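Local coordinates for tryptophan decarboxylase 1 (PDB 6KHO), which decarboxylates L-tryptophan to tryptamine and 5-hydroxy-L-tryptophan to serotonin, using pyridoxal 5'-phosphate as cofactor and working as a homodimer, at residues Gln148-Pro153 with Ala305-Glu310; Pro263-Ala268 with Trp294-Ala299; Asp423-Val428 with Phe438-Gly443. All blocks are in the same frame, centred on the assembly; numbering follows the deposited sequence.

Contact 1: Gln148-Pro153 with Ala305-Glu310; sequences QMLNLP and ACICPE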
loop_
_atom_site.group_PDB
_atom_site.type_symbol
_atom_site.label_atom_id
_atom_site.label_comp_id
_atom_site.label_asym_id
_atom_site.label_seq_id
_atom_site.Cartn_x
_atom_site.Cartn_y
_atom_site.Cartn_z
ATOM N N GLN A 148 -16.515 -14.796 -9.069
ATOM C CA GLN A 148 -17.709 -15.284 -9.762
ATOM C C GLN A 148 -17.963 -14.499 -11.042
ATOM O O GLN A 148 -18.261 -15.089 -12.085
ATOM C CB GLN A 148 -18.936 -15.207 -8.855
ATOM C CG GLN A 148 -18.918 -16.153 -7.673
ATOM C CD GLN A 148 -20.126 -15.970 -6.776
ATOM O OE1 GLN A 148 -21.263 -15.953 -7.246
ATOM N NE2 GLN A 148 -19.886 -15.818 -5.475
ATOM N N MET A 149 -17.855 -13.166 -10.984
ATOM C CA MET A 149 -18.009 -12.361 -12.198
ATOM C C MET A 149 -16.997 -12.772 -13.266
ATOM O O MET A 149 -17.334 -12.859 -14.455
ATOM C CB MET A 149 -17.859 -10.872 -11.879
ATOM C CG MET A 149 -18.876 -10.321 -10.888
ATOM S SD MET A 149 -19.103 -8.536 -11.046
ATOM C CE MET A 149 -17.439 -7.912 -10.777
ATOM N N LEU A 150 -15.749 -13.011 -12.862
ATOM C CA LEU A 150 -14.692 -13.406 -13.787
ATOM C C LEU A 150 -14.801 -14.857 -14.216
ATOM O O LEU A 150 -14.035 -15.290 -15.086
ATOM C CB LEU A 150 -13.317 -13.203 -13.151
ATOM C CG LEU A 150 -12.889 -11.771 -12.844
ATOM C CD1 LEU A 150 -11.629 -11.776 -11.980
ATOM C CD2 LEU A 150 -12.651 -11.034 -14.140
ATOM N N ASN A 151 -15.700 -15.618 -13.604
ATOM C CA ASN A 151 -15.797 -17.047 -13.857
ATOM C C ASN A 151 -14.465 -17.747 -13.625
ATOM O O ASN A 151 -14.073 -18.639 -14.381
ATOM C CB ASN A 151 -16.309 -17.315 -15.265
ATOM C CG ASN A 151 -17.710 -17.786 -15.255
ATOM O OD1 ASN A 151 -17.972 -18.955 -14.977
ATOM N ND2 ASN A 151 -18.643 -16.874 -15.497
ATOM N N LEU A 152 -13.753 -17.343 -12.575
ATOM C CA LEU A 152 -12.560 -18.087 -12.209
ATOM C C LEU A 152 -12.941 -19.514 -11.816
ATOM O O LEU A 152 -14.016 -19.742 -11.259
ATOM C CB LEU A 152 -11.821 -17.413 -11.057
ATOM C CG LEU A 152 -11.181 -16.053 -11.346
ATOM C CD1 LEU A 152 -10.325 -15.638 -10.162
ATOM C CD2 LEU A 152 -10.327 -16.096 -12.613
ATOM N N PRO A 153 -12.092 -20.494 -12.126
ATOM C CA PRO A 153 -12.284 -21.840 -11.573
ATOM C C PRO A 153 -12.416 -21.792 -10.055
ATOM O O PRO A 153 -11.830 -20.932 -9.385
ATOM C CB PRO A 153 -11.011 -22.584 -11.997
ATOM C CG PRO A 153 -10.535 -21.854 -13.204
ATOM C CD PRO A 153 -10.943 -20.415 -13.043
ATOM N N ALA A 305 -12.281 -6.805 -18.148
ATOM C CA ALA A 305 -13.130 -7.098 -19.296
ATOM C C ALA A 305 -13.606 -8.545 -19.302
ATOM O O ALA A 305 -14.596 -8.861 -19.974
ATOM C CB ALA A 305 -12.389 -6.784 -20.600
ATOM N N CYS A 306 -12.947 -9.418 -18.548
ATOM C CA CYS A 306 -13.257 -10.837 -18.544
ATOM C C CYS A 306 -14.488 -11.172 -17.717
ATOM O O CYS A 306 -14.861 -12.349 -17.638
ATOM C CB CYS A 306 -12.042 -11.622 -18.053
ATOM S SG CYS A 306 -10.638 -11.493 -19.210
ATOM N N ILE A 307 -15.141 -10.170 -17.120
ATOM C CA ILE A 307 -16.477 -10.371 -16.579
ATOM C C ILE A 307 -17.531 -10.431 -17.673
ATOM O O ILE A 307 -18.694 -10.742 -17.383
ATOM C CB ILE A 307 -16.830 -9.265 -15.562
ATOM C CG1 ILE A 307 -17.078 -7.937 -16.285
ATOM C CG2 ILE A 307 -15.730 -9.158 -14.508
ATOM C CD1 ILE A 307 -17.660 -6.825 -15.404
ATOM N N CYS A 308 -17.151 -10.137 -18.936
ATOM C CA CYS A 308 -18.017 -10.256 -20.108
ATOM C C CYS A 308 -17.706 -11.545 -20.858
ATOM O O CYS A 308 -16.524 -11.847 -21.093
ATOM C CB CYS A 308 -17.826 -9.060 -21.035
ATOM S SG CYS A 308 -18.254 -7.473 -20.268
ATOM N N PRO A 309 -18.729 -12.322 -21.233
ATOM C CA PRO A 309 -18.467 -13.625 -21.881
ATOM C C PRO A 309 -17.620 -13.544 -23.142
ATOM O O PRO A 309 -16.825 -14.454 -23.409
ATOM C CB PRO A 309 -19.882 -14.139 -22.186
ATOM C CG PRO A 309 -20.744 -13.515 -21.124
ATOM C CD PRO A 309 -20.150 -12.145 -20.882
ATOM N N GLU A 310 -17.763 -12.483 -23.932
ATOM C CA GLU A 310 -17.016 -12.385 -25.179
ATOM C C GLU A 310 -15.528 -12.118 -24.970
ATOM O O GLU A 310 -14.762 -12.208 -25.935
ATOM C CB GLU A 310 -17.624 -11.294 -26.061
ATOM C CG GLU A 310 -17.390 -9.889 -25.549
ATOM C CD GLU A 310 -18.565 -9.342 -24.747
ATOM O OE1 GLU A 310 -18.723 -8.098 -24.723
ATOM O OE2 GLU A 310 -19.319 -10.142 -24.142
HETATM O O HOH W 1 -16.756 -14.171 -16.912
HETATM O O HOH W 2 -19.681 -11.881 -15.102
#
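Leu-150 and Ile-307 meet where the C-terminal end of helix 133-149, closed by a Schellman motif at Asn-151, comes up against the loop between strands 294-298 and 323-326 of the cofactor-binding domain. The two side chains run at a slant to one another, and the touching is done by single methyl branches: CD2 of Leu-150 lies 3.6 Å from CG2 of Ile-307. The same CG2 also reaches CB of Met-149 at 3.8 Å, so one methyl group packs against two successive residues, Met-149 and Leu-150. Ile-307 has CG1 between its backbone N and carbonyl carbon (chi1 72°), which sets CG2 anti to the carbonyl carbon and turns it to the helix. Leu-150 CD2 also lies against CB of Cys-306, 4.0 Å away, while Met-149 and Ile-307 both pack on Leu-401 of helix 386-420.

The polar half of the contact is mediated by water. Because the helix is ending, the carbonyl of Met-149 faces the loop, and the CA of Ile-307 approaches its oxygen in a C-H...O contact. Arg-312 takes up the next two carbonyls, of Leu-150 and Asn-151. The last helical residues also touch the second subunit, Gln-148 at Ser-69 and Met-149 at Pro-70 of that chain.

Two waters bridge the segments, each donating to both sides. Both use the O of Met-149, at 2.8 and 2.6 Å; the first goes on to Cys-306 O at 2.7 Å, the second to Ile-307 O, likewise at 2.7 Å.

Contact 2: Pro263-Ala268 with Trp294-Ala299; sequences PTYVCA and WVHVDA. With PLP (pyridoxal-5'-phosphate), chain C.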
loop_
_atom_site.group_PDB
_atom_site.type_symbol
_atom_site.label_atom_id
_atom_site.label_comp_id
_atom_site.label_asym_id
_atom_site.label_seq_id
_atom_site.Cartn_x
_atom_site.Cartn_y
_atom_site.Cartn_z
ATOM N N PRO A 263 14.577 -23.454 -13.654
ATOM C CA PRO A 263 13.461 -22.590 -14.062
ATOM C C PRO A 263 12.414 -22.550 -12.963
ATOM O O PRO A 263 11.932 -23.588 -12.504
ATOM C CB PRO A 263 12.926 -23.262 -15.332
ATOM C CG PRO A 263 14.051 -24.150 -15.792
ATOM C CD PRO A 263 14.733 -24.611 -14.553
ATOM N N THR A 264 12.062 -21.335 -12.552
ATOM C CA THR A 264 11.384 -21.124 -11.282
ATOM C C THR A 264 10.007 -20.488 -11.415
ATOM O O THR A 264 9.109 -20.842 -10.645
ATOM C CB THR A 264 12.277 -20.271 -10.361
ATOM O OG1 THR A 264 13.450 -21.023 -10.001
ATOM C CG2 THR A 264 11.540 -19.836 -9.088
ATOM N N TYR A 265 9.793 -19.617 -12.401
ATOM C CA TYR A 265 8.622 -18.743 -12.411
ATOM C C TYR A 265 8.476 -18.147 -13.802
ATOM O O TYR A 265 9.467 -17.714 -14.399
ATOM C CB TYR A 265 8.789 -17.648 -11.352
ATOM C CG TYR A 265 7.640 -16.663 -11.130
ATOM C CD1 TYR A 265 7.306 -15.703 -12.076
ATOM C CD2 TYR A 265 6.953 -16.653 -9.917
ATOM C CE1 TYR A 265 6.271 -14.775 -11.823
ATOM C CE2 TYR A 265 5.930 -15.735 -9.653
ATOM C CZ TYR A 265 5.592 -14.807 -10.607
ATOM O OH TYR A 265 4.600 -13.882 -10.311
ATOM N N VAL A 266 7.248 -18.145 -14.314
ATOM C CA VAL A 266 6.912 -17.522 -15.593
ATOM C C VAL A 266 5.776 -16.522 -15.365
ATOM O O VAL A 266 4.780 -16.849 -14.717
ATOM C CB VAL A 266 6.485 -18.568 -16.645
ATOM C CG1 VAL A 266 6.143 -17.894 -17.954
ATOM C CG2 VAL A 266 7.577 -19.649 -16.859
ATOM N N CYS A 267 5.906 -15.317 -15.925
ATOM C CA CYS A 267 4.819 -14.341 -15.923
ATOM C C CYS A 267 4.203 -14.260 -17.313
ATOM O O CYS A 267 4.894 -13.936 -18.281
ATOM C CB CYS A 267 5.304 -12.957 -15.484
ATOM S SG CYS A 267 3.930 -11.755 -15.237
ATOM N N ALA A 268 2.915 -14.563 -17.413
ATOM C CA ALA A 268 2.144 -14.357 -18.632
ATOM C C ALA A 268 1.245 -13.145 -18.443
ATOM O O ALA A 268 0.662 -12.965 -17.369
ATOM C CB ALA A 268 1.290 -15.581 -18.964
ATOM N N TRP A 294 6.433 -22.015 -11.377
ATOM C CA TRP A 294 5.252 -21.226 -11.038
ATOM C C TRP A 294 4.818 -20.391 -12.238
ATOM O O TRP A 294 5.652 -19.801 -12.933
ATOM C CB TRP A 294 5.574 -20.312 -9.856
ATOM C CG TRP A 294 4.426 -19.608 -9.221
ATOM C CD1 TRP A 294 3.695 -18.572 -9.738
ATOM C CD2 TRP A 294 3.925 -19.836 -7.902
ATOM N NE1 TRP A 294 2.737 -18.173 -8.828
ATOM C CE2 TRP A 294 2.865 -18.927 -7.692
ATOM C CE3 TRP A 294 4.262 -20.735 -6.880
ATOM C CZ2 TRP A 294 2.128 -18.898 -6.500
ATOM C CZ3 TRP A 294 3.537 -20.693 -5.692
ATOM C CH2 TRP A 294 2.491 -19.776 -5.512
ATOM N N VAL A 295 3.512 -20.351 -12.497
ATOM C CA VAL A 295 2.959 -19.503 -13.549
ATOM C C VAL A 295 2.021 -18.479 -12.917
ATOM O O VAL A 295 1.003 -18.846 -12.322
ATOM C CB VAL A 295 2.211 -20.305 -14.617
ATOM C CG1 VAL A 295 1.625 -19.346 -15.638
ATOM C CG2 VAL A 295 3.170 -21.280 -15.314
ATOM N N HIS A 296 2.348 -17.202 -13.072
ATOM C CA HIS A 296 1.465 -16.109 -12.674
ATOM C C HIS A 296 0.934 -15.399 -13.916
ATOM O O HIS A 296 1.681 -15.164 -14.872
ATOM C CB HIS A 296 2.198 -15.114 -11.778
ATOM C CG HIS A 296 1.346 -13.953 -11.363
ATOM N ND1 HIS A 296 0.421 -14.042 -10.348
ATOM C CD2 HIS A 296 1.257 -12.691 -11.845
ATOM C CE1 HIS A 296 -0.189 -12.875 -10.207
ATOM N NE2 HIS A 296 0.298 -12.039 -11.108
ATOM N N VAL A 297 -0.366 -15.093 -13.918
ATOM C CA VAL A 297 -0.994 -14.316 -14.983
ATOM C C VAL A 297 -1.200 -12.882 -14.484
ATOM O O VAL A 297 -1.895 -12.651 -13.484
ATOM C CB VAL A 297 -2.324 -14.945 -15.428
ATOM C CG1 VAL A 297 -3.042 -14.027 -16.426
ATOM C CG2 VAL A 297 -2.090 -16.344 -16.021
ATOM N N ASP A 298 -0.594 -11.915 -15.180
ATOM C CA ASP A 298 -0.803 -10.486 -14.918
ATOM C C ASP A 298 -1.889 -9.991 -15.860
ATOM O O ASP A 298 -1.656 -9.866 -17.070
ATOM C CB ASP A 298 0.489 -9.695 -15.135
ATOM C CG ASP A 298 0.293 -8.167 -15.008
ATOM O OD1 ASP A 298 -0.768 -7.703 -14.529
ATOM O OD2 ASP A 298 1.227 -7.422 -15.379
ATOM N N ALA A 299 -3.080 -9.724 -15.315
ATOM C CA ALA A 299 -4.193 -9.183 -16.089
ATOM C C ALA A 299 -4.668 -7.868 -15.491
ATOM O O ALA A 299 -5.866 -7.615 -15.387
ATOM C CB ALA A 299 -5.347 -10.175 -16.176
HETATM N N1 PLP C . 0.911 -4.688 -15.265
HETATM C C2 PLP C . -0.001 -4.281 -16.219
HETATM C C2A PLP C . -0.367 -5.157 -17.376
HETATM C C3 PLP C . -0.593 -3.033 -16.114
HETATM O O3 PLP C . -1.499 -2.634 -17.060
HETATM C C4 PLP C . -0.284 -2.198 -15.047
HETATM C C4A PLP C . -1.181 -1.038 -14.721
HETATM C C5 PLP C . 0.633 -2.606 -14.089
HETATM C C6 PLP C . 1.234 -3.857 -14.205
HETATM C C5A PLP C . 0.947 -1.649 -12.958
HETATM O O4P PLP C . 1.647 -2.244 -11.891
HETATM P P PLP C . 1.573 -1.620 -10.392
HETATM O O1P PLP C . 1.836 -0.139 -10.421
HETATM O O2P PLP C . 2.598 -2.353 -9.564
HETATM O O3P PLP C . 0.195 -1.809 -9.782
#
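The side chains of Tyr-265, Trp-294 and His-296 share one face of the sheet, and CG anti to the backbone N in each (chi1 -177°, -170° and 179°) sets where their rings lie over it. The tyrosine and indole planes are almost parallel, but the rings are so far displaced that there is little stacking; the touch is local, CE2 of Tyr-265 to CD1 of Trp-294 at 3.6 Å. Further along, the phenol and imidazole side chains of Tyr-265 and His-296 run alongside each other in the same direction, and the phenol OH comes within 3.1 Å of CB of His-296. The polar ends are served from elsewhere: Thr-182 bonds the Tyr-265 hydroxyl, Ser-323 takes both Trp-294 NE1 and His-296 ND1, and Ser-325 holds His-296 NE2.

Beneath these rings, strands 262-269 and 294-298 run parallel, joined through helix 281-289 in a beta-alpha-beta crossover of the large sheet of this fold-type I PLP enzyme. Five backbone hydrogen bonds zip them together, from Trp-294 N to Thr-264 O at one end to Asp-298 N to Ala-268 O (2.7 Å) at the other. Val-266, Val-295 and Val-297, on the opposite face, pack against helix 281-289.

The last rung holds the backbone of Asp-298 at the cofactor. CB of Asp-298 rests 4.0 Å from SG of Cys-267, and its OD1 accepts a bond from Ala-300 N, which helps fix the carboxylate's rotation. OD2 then lies 2.8 Å from N1 of PLP. As in related PLP enzymes, this carboxylate probably favours a protonated pyridine nitrogen, strengthening the ring as an electron sink for decarboxylation.

Contact 3: Asp423-Val428 with Phe438-Gly443; sequences DRFEVV and FRIRAG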
loop_
_atom_site.group_PDB
_atom_site.type_symbol
_atom_site.label_atom_id
_atom_site.label_comp_id
_atom_site.label_asym_id
_atom_site.label_seq_id
_atom_site.Cartn_x
_atom_site.Cartn_y
_atom_site.Cartn_z
ATOM N N ASP A 423 -6.192 7.518 -44.805
ATOM C CA ASP A 423 -5.019 6.835 -45.334
ATOM C C ASP A 423 -3.707 7.456 -44.884
ATOM O O ASP A 423 -2.646 6.899 -45.187
ATOM C CB ASP A 423 -5.082 6.796 -46.858
ATOM C CG ASP A 423 -6.014 5.719 -47.361
ATOM O OD1 ASP A 423 -7.211 5.752 -46.989
ATOM O OD2 ASP A 423 -5.545 4.833 -48.111
ATOM N N ARG A 424 -3.741 8.581 -44.169
ATOM C CA ARG A 424 -2.512 9.085 -43.571
ATOM C C ARG A 424 -2.108 8.285 -42.340
ATOM O O ARG A 424 -0.957 8.385 -41.897
ATOM C CB ARG A 424 -2.668 10.551 -43.179
ATOM C CG ARG A 424 -2.726 11.538 -44.321
ATOM C CD ARG A 424 -3.057 12.912 -43.777
ATOM N NE ARG A 424 -4.440 12.980 -43.311
ATOM C CZ ARG A 424 -4.936 13.988 -42.604
ATOM N NH1 ARG A 424 -4.151 15.002 -42.272
ATOM N NH2 ARG A 424 -6.209 13.980 -42.225
ATOM N N PHE A 425 -3.026 7.505 -41.780
ATOM C CA PHE A 425 -2.816 6.828 -40.511
ATOM C C PHE A 425 -2.907 5.320 -40.694
ATOM O O PHE A 425 -3.548 4.826 -41.627
ATOM C CB PHE A 425 -3.851 7.291 -39.470
ATOM C CG PHE A 425 -3.769 8.754 -39.145
ATOM C CD1 PHE A 425 -2.899 9.209 -38.169
ATOM C CD2 PHE A 425 -4.553 9.674 -39.821
ATOM C CE1 PHE A 425 -2.818 10.555 -37.861
ATOM C CE2 PHE A 425 -4.475 11.024 -39.527
ATOM C CZ PHE A 425 -3.602 11.468 -38.544
ATOM N N GLU A 426 -2.266 4.591 -39.784
ATOM C CA GLU A 426 -2.392 3.143 -39.720
ATOM C C GLU A 426 -2.636 2.711 -38.282
ATOM O O GLU A 426 -2.115 3.322 -37.345
ATOM C CB GLU A 426 -1.147 2.432 -40.272
ATOM C CG GLU A 426 0.176 2.865 -39.659
ATOM C CD GLU A 426 1.352 2.056 -40.196
ATOM O OE1 GLU A 426 1.109 0.937 -40.697
ATOM O OE2 GLU A 426 2.510 2.537 -40.116
ATOM N N VAL A 427 -3.450 1.672 -38.118
ATOM C CA VAL A 427 -3.627 1.014 -36.828
ATOM C C VAL A 427 -2.555 -0.062 -36.725
ATOM O O VAL A 427 -2.507 -0.974 -37.553
ATOM C CB VAL A 427 -5.034 0.414 -36.686
ATOM C CG1 VAL A 427 -5.121 -0.455 -35.432
ATOM C CG2 VAL A 427 -6.085 1.526 -36.642
ATOM N N VAL A 428 -1.699 0.048 -35.710
ATOM C CA VAL A 428 -0.454 -0.713 -35.696
ATOM C C VAL A 428 -0.681 -2.178 -35.312
ATOM O O VAL A 428 -0.051 -3.077 -35.876
ATOM C CB VAL A 428 0.555 -0.017 -34.768
ATOM C CG1 VAL A 428 1.721 -0.937 -34.454
ATOM C CG2 VAL A 428 1.046 1.265 -35.418
ATOM N N PHE A 438 -1.973 3.597 -32.901
ATOM C CA PHE A 438 -2.053 4.163 -34.239
ATOM C C PHE A 438 -0.863 5.085 -34.454
ATOM O O PHE A 438 -0.197 5.500 -33.500
ATOM C CB PHE A 438 -3.372 4.923 -34.460
ATOM C CG PHE A 438 -3.426 6.266 -33.780
ATOM C CD1 PHE A 438 -3.517 6.363 -32.396
ATOM C CD2 PHE A 438 -3.380 7.435 -34.521
ATOM C CE1 PHE A 438 -3.561 7.598 -31.769
ATOM C CE2 PHE A 438 -3.428 8.677 -33.897
ATOM C CZ PHE A 438 -3.516 8.759 -32.522
ATOM N N ARG A 439 -0.589 5.392 -35.722
ATOM C CA ARG A 439 0.473 6.343 -36.019
ATOM C C ARG A 439 0.280 6.925 -37.411
ATOM O O ARG A 439 -0.484 6.405 -38.231
ATOM C CB ARG A 439 1.860 5.701 -35.890
ATOM C CG ARG A 439 2.197 4.653 -36.933
ATOM C CD ARG A 439 3.692 4.376 -36.895
ATOM N NE ARG A 439 4.241 4.147 -38.227
ATOM C CZ ARG A 439 5.417 4.607 -38.639
ATOM N NH1 ARG A 439 6.178 5.331 -37.822
ATOM N NH2 ARG A 439 5.834 4.343 -39.870
ATOM N N ILE A 440 0.967 8.041 -37.642
ATOM C CA ILE A 440 1.074 8.619 -38.977
ATOM C C ILE A 440 1.904 7.678 -39.843
ATOM O O ILE A 440 3.074 7.413 -39.543
ATOM C CB ILE A 440 1.696 10.020 -38.920
ATOM C CG1 ILE A 440 0.693 11.034 -38.359
ATOM C CG2 ILE A 440 2.194 10.447 -40.303
ATOM C CD1 ILE A 440 1.334 12.333 -37.888
ATOM N N ARG A 441 1.284 7.155 -40.902
ATOM C CA ARG A 441 1.924 6.256 -41.854
ATOM C C ARG A 441 3.112 6.933 -42.535
ATOM O O ARG A 441 3.190 8.160 -42.642
ATOM C CB ARG A 441 0.912 5.819 -42.916
ATOM C CG ARG A 441 0.941 4.350 -43.266
ATOM C CD ARG A 441 0.310 4.093 -44.636
ATOM N NE ARG A 441 -1.132 3.857 -44.562
ATOM C CZ ARG A 441 -1.700 2.761 -44.053
ATOM N NH1 ARG A 441 -0.949 1.775 -43.563
ATOM N NH2 ARG A 441 -3.026 2.647 -44.036
ATOM N N ALA A 442 4.047 6.113 -43.009
ATOM C CA ALA A 442 5.088 6.608 -43.898
ATOM C C ALA A 442 4.548 6.692 -45.322
ATOM O O ALA A 442 3.827 5.801 -45.784
ATOM C CB ALA A 442 6.319 5.709 -43.853
ATOM N N GLY A 443 4.896 7.773 -46.014
ATOM C CA GLY A 443 4.272 8.064 -47.291
ATOM C C GLY A 443 2.917 8.723 -47.178
ATOM O O GLY A 443 2.155 8.734 -48.152
#
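Phe-425 and Ile-440 form a non-hydrogen-bonded pair in the beta hairpin of strands 425-427 and 435-440, at one border of the four-stranded antiparallel sheet, their side chains diverging from CA.

Backbone bonds come first. Glu-426 and Arg-439 form a hydrogen-bonded pair, each N donating to the other's O at 3.0 Å. Past the strand end, Arg-441 N adds a 2.7 Å bond to Arg-424 O.

Apolar contacts gather round the Phe-425 ring. Further out, its CE1 meets CG1 of Ile-440 at 3.6 Å, the side chains slanting past each other, and its CD1 approaches the edge of the Phe-438 ring. Trp-502 and Phe-415 stack edge-to-face with Phe-425 and Phe-438, tying the hairpin to helices 495-513 and 386-420.

Glu-426 and Arg-439 share the face opposite Val-427 and Phe-438, and Arg-441 joins them from beyond the strand end, with a long salt bridge from NH1 to Glu-426 OE1. The Arg-441 guanidinium lays one face over the backbone of Phe-425 and Glu-426, its NE bonding weakly to Asp-423 O. Glu-426 has CG between its backbone N and carbonyl carbon (chi1 53°) and stays extended beyond it, which lays it alongside Arg-439. Terminal nitrogens of Arg-439 go on to Glu-451 and Asp-455.

Arg-439 NE gives the straight bond: it meets the anti side of Glu-426 OE2 at 3.0 Å and 177°, with the oxygen in the guanidinium plane but NE 24° out of the carboxylate plane.

Contact 2 is nested along the chain inside the loop that contact 1 closes, and contact 3 follows both. Contacts 1 and 2 have centres about 20 Å apart and nearest atoms about 6 Å apart. They are linked by the chain itself: strand 294-298 of contact 2 leads through the cofactor residues Asp-298, Ala-300 and Tyr-301 into the loop used by contact 1. Contact 3 belongs to a separate antiparallel sheet, its centre about 34 and 35 Å from those of contacts 1 and 2. Helix 386-420 spans this gap, packing on Met-149 and Ile-307 with its first half and on Phe-425 and Phe-438 near its C-terminal end, thereby connecting the cofactor-binding domain with the C-terminal sheet.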